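Clavulanic acid biosynthesis oligopeptide binding protein 2 (Streptomyces clavuligerus, PDB 2WOL) probably binds oligopeptides as an extracellular solute-binding protein, and belongs to the pathway that makes the beta-lactamase inhibitor clavulanic acid. Local coordinates at residues R50-W55 with G454-T459; P81-D84 with G88-E91; S302-V307 with T349-P354; D363-G368 with E519-L524. All coordinates share one frame; numbering follows the deposited sequence.

Interaction 1 (R50-W55 with G454-T459); sequences RTYYVW and GADFPT
Y52 and D456 reach towards each other from two loops, one leading into helix 54-63 and the other following strand 448-453, and so bridge the two lobes of a solute-binding protein fold. The contact is a single polar link between the phenol of Y52 and the carboxylate of D456. Y52 OH donates a hydrogen bond to D456 OD2 at 2.7 Å. The carboxylate comes up at the edge of the tyrosine ring, with its carbon CG in the ring plane, while the two flat groups are turned 54° against each other. The hydroxyl meets OD2 from above the carboxylate plane, 45° out of it. On D456, CG stands beside the backbone N (chi1 -67°), which swings the carboxylate out to the phenol.

Around this link, Y139 OH also binds OD2, so two tyrosines hold the same oxygen, and the ring of W57 meets that of Y52. A bound glycerol, probably from the crystallisation liquor, takes OD1 and the carbonyl oxygen of G454, consistent with a polar cleft between the lobes, where relatives bind peptides. The second carboxylate oxygen still touches the tyrosine, D456 OD1 lying 3.5 Å from Y52 CE2.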
loop_
_atom_site.group_PDB
_atom_site.type_symbol
_atom_site.label_atom_id
_atom_site.label_comp_id
_atom_site.label_asym_id
_atom_site.label_seq_id
_atom_site.Cartn_x
_atom_site.Cartn_y
_atom_site.Cartn_z
ATOM N N ARG A 50 2.720 -13.734 -5.285
ATOM C CA ARG A 50 1.263 -13.834 -5.370
ATOM C C ARG A 50 0.523 -13.175 -4.213
ATOM O O ARG A 50 -0.686 -13.380 -4.041
ATOM C CB ARG A 50 0.844 -15.295 -5.502
ATOM C CG ARG A 50 1.423 -15.985 -6.732
ATOM C CD ARG A 50 0.928 -17.413 -6.841
ATOM N NE ARG A 50 -0.504 -17.473 -7.128
ATOM C CZ ARG A 50 -1.212 -18.597 -7.199
ATOM N NH1 ARG A 50 -0.628 -19.774 -7.001
ATOM N NH2 ARG A 50 -2.511 -18.542 -7.464
ATOM N N THR A 51 1.247 -12.382 -3.430
ATOM C CA THR A 51 0.643 -11.655 -2.321
ATOM C C THR A 51 0.413 -10.174 -2.630
ATOM O O THR A 51 1.269 -9.501 -3.223
ATOM C CB THR A 51 1.440 -11.809 -1.006
ATOM O OG1 THR A 51 0.802 -11.028 0.010
ATOM C CG2 THR A 51 2.897 -11.339 -1.171
ATOM N N TYR A 52 -0.755 -9.686 -2.219
ATOM C CA TYR A 52 -1.111 -8.277 -2.350
ATOM C C TYR A 52 -1.596 -7.710 -1.012
ATOM O O TYR A 52 -2.314 -6.704 -0.987
ATOM C CB TYR A 52 -2.188 -8.071 -3.430
ATOM C CG TYR A 52 -1.841 -6.986 -4.430
ATOM C CD1 TYR A 52 -1.850 -7.250 -5.800
ATOM C CD2 TYR A 52 -1.475 -5.707 -4.008
ATOM C CE1 TYR A 52 -1.520 -6.262 -6.726
ATOM C CE2 TYR A 52 -1.137 -4.711 -4.925
ATOM C CZ TYR A 52 -1.160 -4.999 -6.282
ATOM O OH TYR A 52 -0.828 -4.029 -7.200
ATOM N N TYR A 53 -1.220 -8.366 0.089
ATOM C CA TYR A 53 -1.501 -7.856 1.430
ATOM C C TYR A 53 -0.291 -7.089 1.934
ATOM O O TYR A 53 0.827 -7.623 1.939
ATOM C CB TYR A 53 -1.777 -8.989 2.424
ATOM C CG TYR A 53 -3.117 -9.697 2.330
ATOM C CD1 TYR A 53 -4.120 -9.267 1.458
ATOM C CD2 TYR A 53 -3.381 -10.796 3.148
ATOM C CE1 TYR A 53 -5.350 -9.935 1.398
ATOM C CE2 TYR A 53 -4.598 -11.462 3.100
ATOM C CZ TYR A 53 -5.574 -11.028 2.225
ATOM O OH TYR A 53 -6.773 -11.702 2.189
ATOM N N VAL A 54 -0.508 -5.855 2.380
ATOM C CA VAL A 54 0.577 -5.030 2.915
ATOM C C VAL A 54 1.304 -5.749 4.053
ATOM O O VAL A 54 2.535 -5.741 4.104
ATOM C CB VAL A 54 0.090 -3.630 3.374
ATOM C CG1 VAL A 54 1.250 -2.817 3.941
ATOM C CG2 VAL A 54 -0.552 -2.881 2.216
ATOM N N TRP A 55 0.544 -6.396 4.934
ATOM C CA TRP A 55 1.134 -7.077 6.082
ATOM C C TRP A 55 1.906 -8.344 5.707
ATOM O O TRP A 55 2.788 -8.779 6.449
ATOM C CB TRP A 55 0.098 -7.337 7.182
ATOM C CG TRP A 55 -1.014 -8.292 6.842
ATOM C CD1 TRP A 55 -2.238 -7.977 6.317
ATOM C CD2 TRP A 55 -1.025 -9.709 7.064
ATOM N NE1 TRP A 55 -2.999 -9.113 6.177
ATOM C CE2 TRP A 55 -2.283 -10.190 6.633
ATOM C CE3 TRP A 55 -0.092 -10.620 7.583
ATOM C CZ2 TRP A 55 -2.632 -11.544 6.706
ATOM C CZ3 TRP A 55 -0.442 -11.971 7.654
ATOM C CH2 TRP A 55 -1.701 -12.416 7.218
ATOM N N GLY A 454 -4.134 3.053 -0.859
ATOM C CA GLY A 454 -2.745 3.197 -0.444
ATOM C C GLY A 454 -1.838 2.790 -1.591
ATOM O O GLY A 454 -2.112 1.823 -2.302
ATOM N N ALA A 455 -0.758 3.536 -1.773
ATOM C CA ALA A 455 0.206 3.240 -2.830
ATOM C C ALA A 455 0.883 1.891 -2.607
ATOM O O ALA A 455 1.087 1.473 -1.469
ATOM C CB ALA A 455 1.243 4.331 -2.900
ATOM N N ASP A 456 1.233 1.223 -3.702
ATOM C CA ASP A 456 1.977 -0.036 -3.631
ATOM C C ASP A 456 3.474 0.183 -3.413
ATOM O O ASP A 456 4.211 -0.755 -3.106
ATOM C CB ASP A 456 1.724 -0.876 -4.881
ATOM C CG ASP A 456 0.291 -1.373 -4.968
ATOM O OD1 ASP A 456 -0.367 -1.501 -3.912
ATOM O OD2 ASP A 456 -0.182 -1.647 -6.090
ATOM N N PHE A 457 3.912 1.426 -3.590
ATOM C CA PHE A 457 5.265 1.874 -3.232
ATOM C C PHE A 457 5.235 3.381 -2.935
ATOM O O PHE A 457 4.451 4.112 -3.548
ATOM C CB PHE A 457 6.328 1.479 -4.287
ATOM C CG PHE A 457 5.923 1.745 -5.715
ATOM C CD1 PHE A 457 6.367 2.892 -6.373
ATOM C CD2 PHE A 457 5.139 0.827 -6.416
ATOM C CE1 PHE A 457 6.010 3.137 -7.699
ATOM C CE2 PHE A 457 4.773 1.064 -7.738
ATOM C CZ PHE A 457 5.209 2.221 -8.382
ATOM N N PRO A 458 6.048 3.841 -1.961
ATOM C CA PRO A 458 5.905 5.206 -1.438
ATOM C C PRO A 458 6.510 6.315 -2.304
ATOM O O PRO A 458 7.446 7.003 -1.880
ATOM C CB PRO A 458 6.601 5.128 -0.075
ATOM C CG PRO A 458 7.652 4.093 -0.266
ATOM C CD PRO A 458 7.104 3.094 -1.250
ATOM N N THR A 459 5.961 6.479 -3.504
ATOM C CA THR A 459 6.352 7.566 -4.395
ATOM C C THR A 459 5.104 8.208 -4.971
ATOM O O THR A 459 4.002 7.645 -4.890
ATOM C CB THR A 459 7.218 7.085 -5.587
ATOM O OG1 THR A 459 6.443 6.218 -6.422
ATOM C CG2 THR A 459 8.475 6.365 -5.112
#

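Interaction 2 (P81-D84 with G88-E91); sequences PAPD and GPGE
The pyrrolidine ring of P83 sets its CG over one face of the flat tertiary amide that joins G88 to P89. This carbon is 3.7 Å from G88 CA and 3.8 Å from P89 N. It does not sit squarely over the C-N bond but is displaced towards the edge of the amide along which G88 CA and P89 CD lie side by side, and this brings P83 CG to 3.8 Å from P89 CD. CB of P83 leans over the glycine, 4.0 Å from G88 CA. The two backbones run close here, P83 CA and G88 CA being 5.1 Å apart.

P83 ends strand 82-83, which pairs antiparallel with strand 68-69, and the chain returns through G88-G90 to enter strand 91-93 of a separate four-stranded antiparallel sheet. The proline contact thus closes a short surface loop between two small sheets. Next to it, D84 is tied down by salt bridges to R65 and R242, and P89 touches M68 and D184. The same D184 accepts a hydrogen bond from G90 N through OD1.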
loop_
_atom_site.group_PDB
_atom_site.type_symbol
_atom_site.label_atom_id
_atom_site.label_comp_id
_atom_site.label_asym_id
_atom_site.label_seq_id
_atom_site.Cartn_x
_atom_site.Cartn_y
_atom_site.Cartn_z
ATOM N N PRO A 81 14.577 3.050 -1.077
ATOM C CA PRO A 81 15.137 1.694 -1.142
ATOM C C PRO A 81 16.665 1.692 -1.023
ATOM O O PRO A 81 17.336 2.542 -1.616
ATOM C CB PRO A 81 14.686 1.189 -2.517
ATOM C CG PRO A 81 13.455 1.996 -2.828
ATOM C CD PRO A 81 13.714 3.351 -2.235
ATOM N N ALA A 82 17.177 0.757 -0.229
ATOM C CA ALA A 82 18.607 0.620 0.043
ATOM C C ALA A 82 19.116 -0.722 -0.498
ATOM O O ALA A 82 18.328 -1.652 -0.670
ATOM C CB ALA A 82 18.855 0.718 1.548
ATOM N N PRO A 83 20.429 -0.828 -0.787
ATOM C CA PRO A 83 20.957 -2.098 -1.287
ATOM C C PRO A 83 20.712 -3.235 -0.305
ATOM O O PRO A 83 20.945 -3.078 0.896
ATOM C CB PRO A 83 22.464 -1.834 -1.409
ATOM C CG PRO A 83 22.602 -0.373 -1.480
ATOM C CD PRO A 83 21.480 0.200 -0.677
ATOM N N ASP A 84 20.228 -4.360 -0.821
ATOM C CA ASP A 84 20.002 -5.552 -0.015
ATOM C C ASP A 84 20.839 -6.692 -0.596
ATOM O O ASP A 84 21.973 -6.904 -0.164
ATOM C CB ASP A 84 18.501 -5.879 0.044
ATOM C CG ASP A 84 18.185 -7.107 0.890
ATOM O OD1 ASP A 84 19.087 -7.652 1.564
ATOM O OD2 ASP A 84 17.009 -7.527 0.879
ATOM N N GLY A 88 24.994 -2.186 -4.482
ATOM C CA GLY A 88 24.662 -0.767 -4.533
ATOM C C GLY A 88 23.287 -0.534 -5.137
ATOM O O GLY A 88 22.676 -1.469 -5.657
ATOM N N PRO A 89 22.789 0.717 -5.077
ATOM C CA PRO A 89 21.506 1.031 -5.709
ATOM C C PRO A 89 21.555 0.831 -7.222
ATOM O O PRO A 89 22.637 0.828 -7.818
ATOM C CB PRO A 89 21.293 2.513 -5.376
ATOM C CG PRO A 89 22.202 2.793 -4.237
ATOM C CD PRO A 89 23.377 1.897 -4.422
ATOM N N GLY A 90 20.386 0.663 -7.834
ATOM C CA GLY A 90 20.298 0.492 -9.282
ATOM C C GLY A 90 21.091 1.536 -10.036
ATOM O O GLY A 90 20.977 2.730 -9.762
ATOM N N GLU A 91 21.916 1.074 -10.970
ATOM C CA GLU A 91 22.713 1.958 -11.812
ATOM C C GLU A 91 21.869 2.339 -13.014
ATOM O O GLU A 91 21.486 1.483 -13.816
ATOM C CB GLU A 91 24.006 1.268 -12.257
ATOM C CG GLU A 91 24.930 0.846 -11.117
ATOM C CD GLU A 91 26.114 0.000 -11.577
ATOM O OE1 GLU A 91 26.312 -0.153 -12.804
ATOM O OE2 GLU A 91 26.843 -0.519 -10.704
#

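Interaction 3 (S302-V307 with T349-P354); sequences SFLHFV and TALFPP
L304 and L351 meet through one methyl each, L304 CD2 lying 3.9 Å from L351 CD2. The two side chains approach at a slant. L304 holds CG anti to its own nitrogen (chi1 170°), which carries both methyls out from the strand towards the loop. There they also border backbone oxygens: CD2 of L304 is 3.9 Å from L351 O, and CD1 of L304 is 4.2 Å from A350 O. On the loop side, CG of L351 stands beside the backbone N (chi1 -51°), bringing its CD2 to L304.

A second touch lies at the start of the strand, where P353 CG packs 3.5 Å from S302 O. S302 has positive phi (75°) at a corner where the chain changes sheet or face, and the proline ring fits against the carbonyl of this turn. No hydrogen bond joins the two segments; methyls and a proline ring pack on each other and against backbone carbonyls.

The loop is also held from helix 503-520, where E514 OE2 accepts hydrogen bonds from the backbone N of both L351 and F352. F463 of helix 460-468 touches L304 and P353 alike. Strand 303-309 itself runs between strands 448-453 and 523-534, antiparallel to both, so the loop 349-354 lies against the side chains of a central sheet strand, close to helix 460-468.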
loop_
_atom_site.group_PDB
_atom_site.type_symbol
_atom_site.label_atom_id
_atom_site.label_comp_id
_atom_site.label_asym_id
_atom_site.label_seq_id
_atom_site.Cartn_x
_atom_site.Cartn_y
_atom_site.Cartn_z
ATOM N N SER A 302 -0.709 6.393 5.443
ATOM C CA SER A 302 -0.468 6.831 4.058
ATOM C C SER A 302 -1.623 6.516 3.101
ATOM O O SER A 302 -1.544 6.807 1.906
ATOM C CB SER A 302 0.864 6.306 3.510
ATOM O OG SER A 302 1.948 6.941 4.166
ATOM N N PHE A 303 -2.694 5.935 3.637
ATOM C CA PHE A 303 -3.909 5.704 2.865
ATOM C C PHE A 303 -4.721 6.987 2.777
ATOM O O PHE A 303 -4.693 7.821 3.691
ATOM C CB PHE A 303 -4.756 4.593 3.490
ATOM C CG PHE A 303 -4.321 3.202 3.113
ATOM C CD1 PHE A 303 -3.109 2.685 3.568
ATOM C CD2 PHE A 303 -5.136 2.401 2.323
ATOM C CE1 PHE A 303 -2.713 1.394 3.226
ATOM C CE2 PHE A 303 -4.746 1.109 1.977
ATOM C CZ PHE A 303 -3.532 0.610 2.423
ATOM N N LEU A 304 -5.427 7.138 1.661
ATOM C CA LEU A 304 -6.335 8.253 1.449
ATOM C C LEU A 304 -7.756 7.725 1.321
ATOM O O LEU A 304 -8.006 6.791 0.568
ATOM C CB LEU A 304 -5.949 9.024 0.182
ATOM C CG LEU A 304 -6.940 10.084 -0.320
ATOM C CD1 LEU A 304 -6.942 11.310 0.571
ATOM C CD2 LEU A 304 -6.632 10.473 -1.755
ATOM N N HIS A 305 -8.675 8.334 2.061
ATOM C CA HIS A 305 -10.093 8.068 1.920
ATOM C C HIS A 305 -10.671 9.176 1.049
ATOM O O HIS A 305 -10.462 10.361 1.319
ATOM C CB HIS A 305 -10.760 8.051 3.297
ATOM C CG HIS A 305 -12.135 7.459 3.303
ATOM N ND1 HIS A 305 -12.390 6.162 2.908
ATOM C CD2 HIS A 305 -13.327 7.977 3.682
ATOM C CE1 HIS A 305 -13.681 5.913 3.029
ATOM N NE2 HIS A 305 -14.273 6.999 3.492
ATOM N N PHE A 306 -11.385 8.793 -0.006
ATOM C CA PHE A 306 -11.913 9.775 -0.944
ATOM C C PHE A 306 -13.209 9.333 -1.609
ATOM O O PHE A 306 -13.616 8.178 -1.503
ATOM C CB PHE A 306 -10.857 10.165 -2.001
ATOM C CG PHE A 306 -10.450 9.043 -2.929
ATOM C CD1 PHE A 306 -11.036 8.920 -4.187
ATOM C CD2 PHE A 306 -9.458 8.137 -2.559
ATOM C CE1 PHE A 306 -10.652 7.904 -5.058
ATOM C CE2 PHE A 306 -9.067 7.117 -3.424
ATOM C CZ PHE A 306 -9.671 6.998 -4.676
ATOM N N VAL A 307 -13.859 10.284 -2.273
ATOM C CA VAL A 307 -15.015 10.006 -3.110
ATOM C C VAL A 307 -14.633 10.325 -4.554
ATOM O O VAL A 307 -14.102 11.406 -4.845
ATOM C CB VAL A 307 -16.251 10.837 -2.674
ATOM C CG1 VAL A 307 -17.411 10.654 -3.656
ATOM C CG2 VAL A 307 -16.681 10.456 -1.258
ATOM N N THR A 349 -7.478 18.411 2.002
ATOM C CA THR A 349 -8.128 19.010 0.836
ATOM C C THR A 349 -7.381 18.666 -0.457
ATOM O O THR A 349 -7.745 19.130 -1.539
ATOM C CB THR A 349 -8.229 20.539 0.963
ATOM O OG1 THR A 349 -6.912 21.098 1.004
ATOM C CG2 THR A 349 -8.978 20.925 2.235
ATOM N N ALA A 350 -6.326 17.864 -0.339
ATOM C CA ALA A 350 -5.585 17.380 -1.502
ATOM C C ALA A 350 -5.286 15.881 -1.381
ATOM O O ALA A 350 -5.743 15.222 -0.445
ATOM C CB ALA A 350 -4.309 18.190 -1.697
ATOM N N LEU A 351 -4.515 15.356 -2.331
ATOM C CA LEU A 351 -4.379 13.910 -2.497
ATOM C C LEU A 351 -3.129 13.302 -1.856
ATOM O O LEU A 351 -3.233 12.336 -1.101
ATOM C CB LEU A 351 -4.464 13.534 -3.983
ATOM C CG LEU A 351 -5.676 14.089 -4.749
ATOM C CD1 LEU A 351 -5.508 13.901 -6.244
ATOM C CD2 LEU A 351 -6.979 13.451 -4.284
ATOM N N PHE A 352 -1.958 13.865 -2.154
ATOM C CA PHE A 352 -0.687 13.312 -1.662
ATOM C C PHE A 352 -0.612 13.270 -0.140
ATOM O O PHE A 352 -0.939 14.257 0.524
ATOM C CB PHE A 352 0.508 14.138 -2.154
ATOM C CG PHE A 352 0.793 14.017 -3.629
ATOM C CD1 PHE A 352 1.001 15.162 -4.394
ATOM C CD2 PHE A 352 0.881 12.769 -4.248
ATOM C CE1 PHE A 352 1.282 15.071 -5.757
ATOM C CE2 PHE A 352 1.162 12.674 -5.612
ATOM C CZ PHE A 352 1.360 13.828 -6.361
ATOM N N PRO A 353 -0.172 12.128 0.422
ATOM C CA PRO A 353 0.206 12.093 1.837
ATOM C C PRO A 353 1.447 12.959 2.084
ATOM O O PRO A 353 2.253 13.144 1.168
ATOM C CB PRO A 353 0.542 10.614 2.078
ATOM C CG PRO A 353 -0.062 9.876 0.939
ATOM C CD PRO A 353 -0.020 10.814 -0.222
ATOM N N PRO A 354 1.605 13.494 3.312
ATOM C CA PRO A 354 2.770 14.326 3.645
ATOM C C PRO A 354 4.132 13.615 3.615
ATOM O O PRO A 354 5.166 14.277 3.762
ATOM C CB PRO A 354 2.454 14.830 5.059
ATOM C CG PRO A 354 1.488 13.853 5.607
ATOM C CD PRO A 354 0.668 13.385 4.447
#

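Interaction 4 (D363-G368 with E519-L524); sequences DLYPTG and EHAVLL
Y365 and A521 form the buried half of this contact, while L364 and E519 make up its more open half. The tyrosine reaches the last turn of helix 503-520 with its phenol end. A521 CB sits obliquely to the ring, 3.7 Å from Y365 OH and 4.0 Å from Y365 CE1. A521 is where the chain leaves the helix, and its positive phi (64°) turns the backbone away towards strand 523-534. From within its own segment, L364 CB covers the centre of one face of the Y365 ring, and Y327 makes an edge-to-face contact with the ring.

The other side is more exposed to solvent, though L364 CD1 still comes within 3.5 Å of E519 N in the backbone of the helix. L364 CD1 also touches the aliphatic E519 CG at 3.8 Å, and the extended chain of the glutamate (chi2 169°) carries the carboxylate on past it; the two side chains pass each other at an angle.

The polar chemistry gathers at the tyrosine hydroxyl. Y365 OH hydrogen-bonds to M518 O and to R323 NE; it also lies 3.2 Å from E519 O, but at an angle too poor for a bond. E519 O is instead served by R323 NH2, and H520 O by R322 NE. The carbonyls at the C-terminal end of the helix are therefore met by a phenol and two arginines, whose positive charge probably offsets the negative end of the helix dipole.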
loop_
_atom_site.group_PDB
_atom_site.type_symbol
_atom_site.label_atom_id
_atom_site.label_comp_id
_atom_site.label_asym_id
_atom_site.label_seq_id
_atom_site.Cartn_x
_atom_site.Cartn_y
_atom_site.Cartn_z
ATOM N N ASP A 363 -6.164 23.729 -2.060
ATOM C CA ASP A 363 -7.561 23.703 -1.641
ATOM C C ASP A 363 -8.387 24.520 -2.626
ATOM O O ASP A 363 -8.722 25.676 -2.371
ATOM C CB ASP A 363 -7.704 24.235 -0.206
ATOM C CG ASP A 363 -9.114 24.082 0.349
ATOM O OD1 ASP A 363 -9.920 23.310 -0.216
ATOM O OD2 ASP A 363 -9.413 24.745 1.365
ATOM N N LEU A 364 -8.702 23.908 -3.763
ATOM C CA LEU A 364 -9.406 24.605 -4.833
ATOM C C LEU A 364 -10.863 24.888 -4.506
ATOM O O LEU A 364 -11.430 25.858 -5.018
ATOM C CB LEU A 364 -9.295 23.843 -6.162
ATOM C CG LEU A 364 -7.889 23.667 -6.750
ATOM C CD1 LEU A 364 -7.977 23.062 -8.147
ATOM C CD2 LEU A 364 -7.112 24.988 -6.799
ATOM N N TYR A 365 -11.460 24.050 -3.656
ATOM C CA TYR A 365 -12.878 24.167 -3.312
ATOM C C TYR A 365 -13.096 24.254 -1.799
ATOM O O TYR A 365 -13.586 23.307 -1.185
ATOM C CB TYR A 365 -13.673 23.007 -3.934
ATOM C CG TYR A 365 -13.236 22.725 -5.351
ATOM C CD1 TYR A 365 -12.550 21.551 -5.672
ATOM C CD2 TYR A 365 -13.463 23.658 -6.361
ATOM C CE1 TYR A 365 -12.129 21.300 -6.979
ATOM C CE2 TYR A 365 -13.039 23.424 -7.657
ATOM C CZ TYR A 365 -12.373 22.246 -7.963
ATOM O OH TYR A 365 -11.970 22.034 -9.263
ATOM N N PRO A 366 -12.741 25.402 -1.191
ATOM C CA PRO A 366 -12.865 25.502 0.266
ATOM C C PRO A 366 -14.309 25.353 0.733
ATOM O O PRO A 366 -15.240 25.768 0.035
ATOM C CB PRO A 366 -12.372 26.918 0.573
ATOM C CG PRO A 366 -11.594 27.339 -0.609
ATOM C CD PRO A 366 -12.214 26.643 -1.781
ATOM N N THR A 367 -14.478 24.772 1.917
ATOM C CA THR A 367 -15.803 24.462 2.444
ATOM C C THR A 367 -16.257 25.415 3.561
ATOM O O THR A 367 -17.005 25.022 4.458
ATOM C CB THR A 367 -15.878 23.002 2.934
ATOM O OG1 THR A 367 -14.854 22.770 3.908
ATOM C CG2 THR A 367 -15.696 22.030 1.770
ATOM N N GLY A 368 -15.812 26.666 3.496
ATOM C CA GLY A 368 -16.261 27.686 4.447
ATOM C C GLY A 368 -15.462 27.732 5.739
ATOM O O GLY A 368 -14.615 26.870 5.984
ATOM N N GLU A 519 -8.384 20.410 -10.431
ATOM C CA GLU A 519 -9.148 21.247 -11.367
ATOM C C GLU A 519 -10.274 20.451 -12.039
ATOM O O GLU A 519 -11.379 20.963 -12.229
ATOM C CB GLU A 519 -8.231 21.879 -12.421
ATOM C CG GLU A 519 -7.335 22.983 -11.877
ATOM C CD GLU A 519 -6.245 23.412 -12.851
ATOM O OE1 GLU A 519 -6.179 22.860 -13.972
ATOM O OE2 GLU A 519 -5.449 24.304 -12.484
ATOM N N HIS A 520 -9.993 19.194 -12.386
ATOM C CA HIS A 520 -11.009 18.295 -12.950
ATOM C C HIS A 520 -12.136 17.986 -11.963
ATOM O O HIS A 520 -13.251 17.666 -12.375
ATOM C CB HIS A 520 -10.383 16.980 -13.414
ATOM C CG HIS A 520 -9.690 17.072 -14.738
ATOM N ND1 HIS A 520 -10.374 17.177 -15.930
ATOM C CD2 HIS A 520 -8.375 17.052 -15.058
ATOM C CE1 HIS A 520 -9.509 17.229 -16.928
ATOM N NE2 HIS A 520 -8.289 17.155 -16.425
ATOM N N ALA A 521 -11.821 18.058 -10.666
ATOM C CA ALA A 521 -12.791 17.849 -9.578
ATOM C C ALA A 521 -13.394 16.431 -9.526
ATOM O O ALA A 521 -14.446 16.212 -8.921
ATOM C CB ALA A 521 -13.892 18.931 -9.604
ATOM N N VAL A 522 -12.708 15.473 -10.145
ATOM C CA VAL A 522 -13.177 14.083 -10.170
ATOM C C VAL A 522 -12.913 13.324 -8.866
ATOM O O VAL A 522 -13.559 12.313 -8.601
ATOM C CB VAL A 522 -12.613 13.288 -11.375
ATOM C CG1 VAL A 522 -13.226 13.787 -12.684
ATOM C CG2 VAL A 522 -11.091 13.369 -11.428
ATOM N N LEU A 523 -11.979 13.821 -8.054
ATOM C CA LEU A 523 -11.679 13.207 -6.759
ATOM C C LEU A 523 -11.910 14.202 -5.630
ATOM O O LEU A 523 -11.357 15.304 -5.649
ATOM C CB LEU A 523 -10.234 12.691 -6.712
ATOM C CG LEU A 523 -9.802 11.662 -7.767
ATOM C CD1 LEU A 523 -8.353 11.254 -7.558
ATOM C CD2 LEU A 523 -10.708 10.438 -7.753
ATOM N N LEU A 524 -12.732 13.798 -4.664
ATOM C CA LEU A 524 -12.992 14.575 -3.458
ATOM C C LEU A 524 -12.238 13.942 -2.288
ATOM O O LEU A 524 -12.653 12.902 -1.770
ATOM C CB LEU A 524 -14.497 14.629 -3.163
ATOM C CG LEU A 524 -14.980 15.130 -1.794
ATOM C CD1 LEU A 524 -14.487 16.548 -1.478
ATOM C CD2 LEU A 524 -16.496 15.072 -1.722
#

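Interaction 1 spans the chain from its N-terminal part to residues 454-459, and interactions 2 and 3 fall in sequence between its two halves, while interaction 4 crosses it. Interactions 3 and 4 lie in one lobe, their centres 13 Å apart, and share a sheet in which strands 303-309 and 523-534 are neighbours; V307 O and L524 N probably hydrogen-bond at 2.8 Å. Interaction 1 touches interaction 3 where G454 N meets F303 CD2. Interaction 2 sits in the other lobe, its centre 19 Å from interaction 1 and 39 Å from interaction 4. Interaction 1 thus joins the lobes, whereas the others are internal to one.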